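Local coordinates for thiol-disulfide isomerase and thioredoxins (Corynebacterium glutamicum, PDB 3LOR), which probably acts as a thioredoxin-like thiol-disulfide oxidoreductase or isomerase, at residues 4-12 with 125-134. Sequence-based numbering, arbitrary orientation.
Sequences LDNAPLLEL and ILADRKGRIR
L9 and R132 face each other as a non-hydrogen-bonded antiparallel pair, their CA atoms 4.2 Å apart, and a backbone bond closes the ring on each flank. I133 N donates to P8 O at 3.1 Å, and L10 N to G131 O at 2.9 Å, both nearly straight. Proline suits its place because only its carbonyl is asked for.

L10 brings the apolar contact with the sheet. With CG anti to the backbone N (chi1 174°), CD2 reaches A127 CB at 4.1 Å and CD1 meets I125 CG2, while CB lies against I133 CG1, the two side chains crossing at about a right angle. The small A127 admits this branched leucine close to the strand, and V33 adds to the pocket. I133 CD1 extends along L10 CA toward the ring of P8.

At the other end, L4 CD1 sits over the guanidinium centres of both R132 and R134, 3.6 Å above the plane of the latter. A methyl suits these flat faces, since the polar edges point elsewhere. D128 holds those edges: OD1 takes R134 NH1 through its anti lone pair at 2.9 Å, in the guanidinium plane, and R132 NE through its syn lone pair, tilted 20° from the R132 plane. R134 has a second carboxylate partner, E156.

D128 also shapes the turn. Its OD2 accepts K130 N and R132 N from opposite faces of the carboxylate, the first making an Asx turn, within a type I turn that ends at G131, whose positive phi (80°) suits glycine. This is the β-hairpin of strands 123-127 and 133-138, which precedes the C-terminal helix of a thioredoxin fold; here the N-terminal segment makes a single bridge where the turn enters the outer strand and turns L10 onto the sheet.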
loop_
_atom_site.group_PDB
_atom_site.type_symbol
_atom_site.label_atom_id
_atom_site.label_comp_id
_atom_site.label_asym_id
_atom_site.label_seq_id
_atom_site.Cartn_x
_atom_site.Cartn_y
_atom_site.Cartn_z
ATOM N N LEU A 4 -28.032 -10.671 23.554
ATOM C CA LEU A 4 -27.029 -11.707 23.466
ATOM C C LEU A 4 -27.680 -13.007 23.783
ATOM O O LEU A 4 -27.211 -14.053 23.417
ATOM C CB LEU A 4 -25.949 -11.466 24.477
ATOM C CG LEU A 4 -24.939 -10.455 24.047
ATOM C CD1 LEU A 4 -23.613 -10.991 24.369
ATOM C CD2 LEU A 4 -25.103 -10.337 22.609
ATOM N N ASP A 5 -28.773 -12.941 24.513
ATOM C CA ASP A 5 -29.538 -14.130 24.852
ATOM C C ASP A 5 -30.087 -14.739 23.574
ATOM O O ASP A 5 -30.194 -15.933 23.424
ATOM C CB ASP A 5 -30.641 -13.796 25.851
ATOM N N ASN A 6 -30.429 -13.870 22.654
ATOM C CA ASN A 6 -30.877 -14.258 21.344
ATOM C C ASN A 6 -29.830 -14.786 20.357
ATOM O O ASN A 6 -30.167 -15.391 19.365
ATOM C CB ASN A 6 -31.685 -13.123 20.742
ATOM C CG ASN A 6 -32.813 -12.691 21.641
ATOM O OD1 ASN A 6 -33.358 -13.490 22.366
ATOM N ND2 ASN A 6 -33.149 -11.422 21.606
ATOM N N ALA A 7 -28.565 -14.529 20.613
ATOM C CA ALA A 7 -27.554 -14.912 19.661
ATOM C C ALA A 7 -27.375 -16.416 19.583
ATOM O O ALA A 7 -27.316 -17.084 20.564
ATOM C CB ALA A 7 -26.297 -14.259 19.985
ATOM N N PRO A 8 -27.307 -16.926 18.382
ATOM C CA PRO A 8 -27.060 -18.331 18.122
ATOM C C PRO A 8 -25.633 -18.702 18.353
ATOM O O PRO A 8 -24.791 -17.885 18.142
ATOM C CB PRO A 8 -27.329 -18.426 16.650
ATOM C CG PRO A 8 -26.881 -17.168 16.154
ATOM C CD PRO A 8 -27.249 -16.153 17.149
ATOM N N LEU A 9 -25.389 -19.933 18.754
ATOM C CA LEU A 9 -24.058 -20.481 18.892
ATOM C C LEU A 9 -23.425 -20.759 17.568
ATOM O O LEU A 9 -24.083 -21.083 16.641
ATOM C CB LEU A 9 -24.085 -21.753 19.698
ATOM C CG LEU A 9 -24.583 -21.711 21.123
ATOM C CD1 LEU A 9 -24.984 -23.042 21.542
ATOM C CD2 LEU A 9 -23.548 -21.234 22.019
ATOM N N LEU A 10 -22.127 -20.666 17.498
ATOM C CA LEU A 10 -21.454 -21.044 16.303
ATOM C C LEU A 10 -21.452 -22.561 16.155
ATOM O O LEU A 10 -21.025 -23.260 17.019
ATOM C CB LEU A 10 -20.051 -20.512 16.363
ATOM C CG LEU A 10 -19.088 -20.894 15.282
ATOM C CD1 LEU A 10 -19.455 -20.235 14.048
ATOM C CD2 LEU A 10 -17.741 -20.527 15.658
ATOM N N GLU A 11 -21.975 -23.027 15.036
ATOM C CA GLU A 11 -21.982 -24.420 14.667
ATOM C C GLU A 11 -21.589 -24.631 13.220
ATOM O O GLU A 11 -22.398 -24.540 12.329
ATOM C CB GLU A 11 -23.342 -25.049 14.903
ATOM C CG GLU A 11 -24.051 -24.667 16.146
ATOM C CD GLU A 11 -23.676 -25.529 17.303
ATOM O OE1 GLU A 11 -24.327 -25.476 18.331
ATOM O OE2 GLU A 11 -22.716 -26.253 17.165
ATOM N N LEU A 12 -20.336 -24.934 12.996
ATOM C CA LEU A 12 -19.885 -25.223 11.675
ATOM C C LEU A 12 -20.423 -26.560 11.243
ATOM O O LEU A 12 -20.406 -27.460 12.014
ATOM C CB LEU A 12 -18.379 -25.249 11.676
ATOM C CG LEU A 12 -17.697 -23.946 12.034
ATOM C CD1 LEU A 12 -16.261 -24.007 11.885
ATOM C CD2 LEU A 12 -18.244 -22.863 11.224
ATOM N N ILE A 125 -17.010 -14.484 10.244
ATOM C CA ILE A 125 -17.847 -14.707 11.352
ATOM C C ILE A 125 -16.975 -14.601 12.584
ATOM O O ILE A 125 -15.980 -15.276 12.689
ATOM C CB ILE A 125 -18.492 -16.102 11.276
ATOM C CG1 ILE A 125 -19.304 -16.279 10.013
ATOM C CG2 ILE A 125 -19.330 -16.370 12.446
ATOM C CD1 ILE A 125 -19.744 -17.627 9.804
ATOM N N LEU A 126 -17.375 -13.754 13.512
ATOM C CA LEU A 126 -16.761 -13.692 14.820
ATOM C C LEU A 126 -17.649 -14.233 15.894
ATOM O O LEU A 126 -18.771 -13.904 15.965
ATOM C CB LEU A 126 -16.347 -12.292 15.181
ATOM C CG LEU A 126 -15.513 -11.523 14.194
ATOM C CD1 LEU A 126 -15.444 -10.124 14.550
ATOM C CD2 LEU A 126 -14.189 -12.093 13.996
ATOM N N ALA A 127 -17.109 -15.106 16.698
ATOM C CA ALA A 127 -17.773 -15.598 17.871
ATOM C C ALA A 127 -16.993 -15.253 19.115
ATOM O O ALA A 127 -15.810 -15.123 19.087
ATOM C CB ALA A 127 -17.993 -17.046 17.784
ATOM N N ASP A 128 -17.710 -15.096 20.207
ATOM C CA ASP A 128 -17.125 -14.768 21.492
ATOM C C ASP A 128 -16.603 -15.959 22.274
ATOM O O ASP A 128 -16.655 -17.038 21.830
ATOM C CB ASP A 128 -18.027 -13.880 22.339
ATOM C CG ASP A 128 -19.314 -14.535 22.728
ATOM O OD1 ASP A 128 -20.295 -13.842 22.839
ATOM O OD2 ASP A 128 -19.367 -15.730 22.909
ATOM N N ARG A 129 -16.122 -15.698 23.465
ATOM C CA ARG A 129 -15.569 -16.691 24.374
ATOM C C ARG A 129 -16.553 -17.769 24.851
ATOM O O ARG A 129 -16.153 -18.823 25.222
ATOM C CB ARG A 129 -14.882 -16.029 25.550
ATOM C CG ARG A 129 -13.643 -15.297 25.190
ATOM C CD ARG A 129 -12.856 -15.009 26.404
ATOM N NE ARG A 129 -12.109 -13.781 26.359
ATOM C CZ ARG A 129 -10.815 -13.727 26.157
ATOM N NH1 ARG A 129 -10.153 -14.821 25.938
ATOM N NH2 ARG A 129 -10.196 -12.584 26.138
ATOM N N LYS A 130 -17.835 -17.489 24.783
ATOM C CA LYS A 130 -18.834 -18.513 25.042
ATOM C C LYS A 130 -19.344 -19.196 23.790
ATOM O O LYS A 130 -20.241 -19.973 23.852
ATOM C CB LYS A 130 -19.986 -18.017 25.885
ATOM C CG LYS A 130 -19.662 -16.890 26.722
ATOM C CD LYS A 130 -19.868 -17.204 28.130
ATOM C CE LYS A 130 -20.356 -15.986 28.870
ATOM N NZ LYS A 130 -20.238 -16.059 30.328
ATOM N N GLY A 131 -18.720 -18.920 22.664
ATOM C CA GLY A 131 -19.083 -19.533 21.420
ATOM C C GLY A 131 -20.266 -18.977 20.696
ATOM O O GLY A 131 -20.825 -19.583 19.858
ATOM N N ARG A 132 -20.640 -17.773 20.992
ATOM C CA ARG A 132 -21.784 -17.272 20.302
ATOM C C ARG A 132 -21.463 -16.236 19.252
ATOM O O ARG A 132 -20.576 -15.482 19.424
ATOM C CB ARG A 132 -22.910 -16.927 21.268
ATOM C CG ARG A 132 -22.843 -15.672 21.946
ATOM C CD ARG A 132 -23.430 -15.788 23.331
ATOM N NE ARG A 132 -22.577 -15.075 24.245
ATOM C CZ ARG A 132 -22.914 -14.603 25.428
ATOM N NH1 ARG A 132 -24.116 -14.767 25.923
ATOM N NH2 ARG A 132 -22.019 -13.961 26.131
ATOM N N ILE A 133 -22.154 -16.278 18.136
ATOM C CA ILE A 133 -21.863 -15.422 17.017
ATOM C C ILE A 133 -22.213 -13.989 17.324
ATOM O O ILE A 133 -23.284 -13.691 17.765
ATOM C CB ILE A 133 -22.596 -15.914 15.793
ATOM C CG1 ILE A 133 -21.988 -17.210 15.343
ATOM C CG2 ILE A 133 -22.512 -14.946 14.656
ATOM C CD1 ILE A 133 -22.838 -17.970 14.569
ATOM N N ARG A 134 -21.253 -13.119 17.126
ATOM C CA ARG A 134 -21.436 -11.735 17.434
ATOM C C ARG A 134 -21.375 -10.790 16.264
ATOM O O ARG A 134 -21.917 -9.732 16.325
ATOM C CB ARG A 134 -20.476 -11.318 18.520
ATOM C CG ARG A 134 -20.551 -12.168 19.723
ATOM C CD ARG A 134 -21.647 -11.780 20.633
ATOM N NE ARG A 134 -21.489 -10.429 21.106
ATOM C CZ ARG A 134 -20.809 -10.086 22.181
ATOM N NH1 ARG A 134 -20.246 -10.989 22.919
ATOM N NH2 ARG A 134 -20.716 -8.834 22.513
#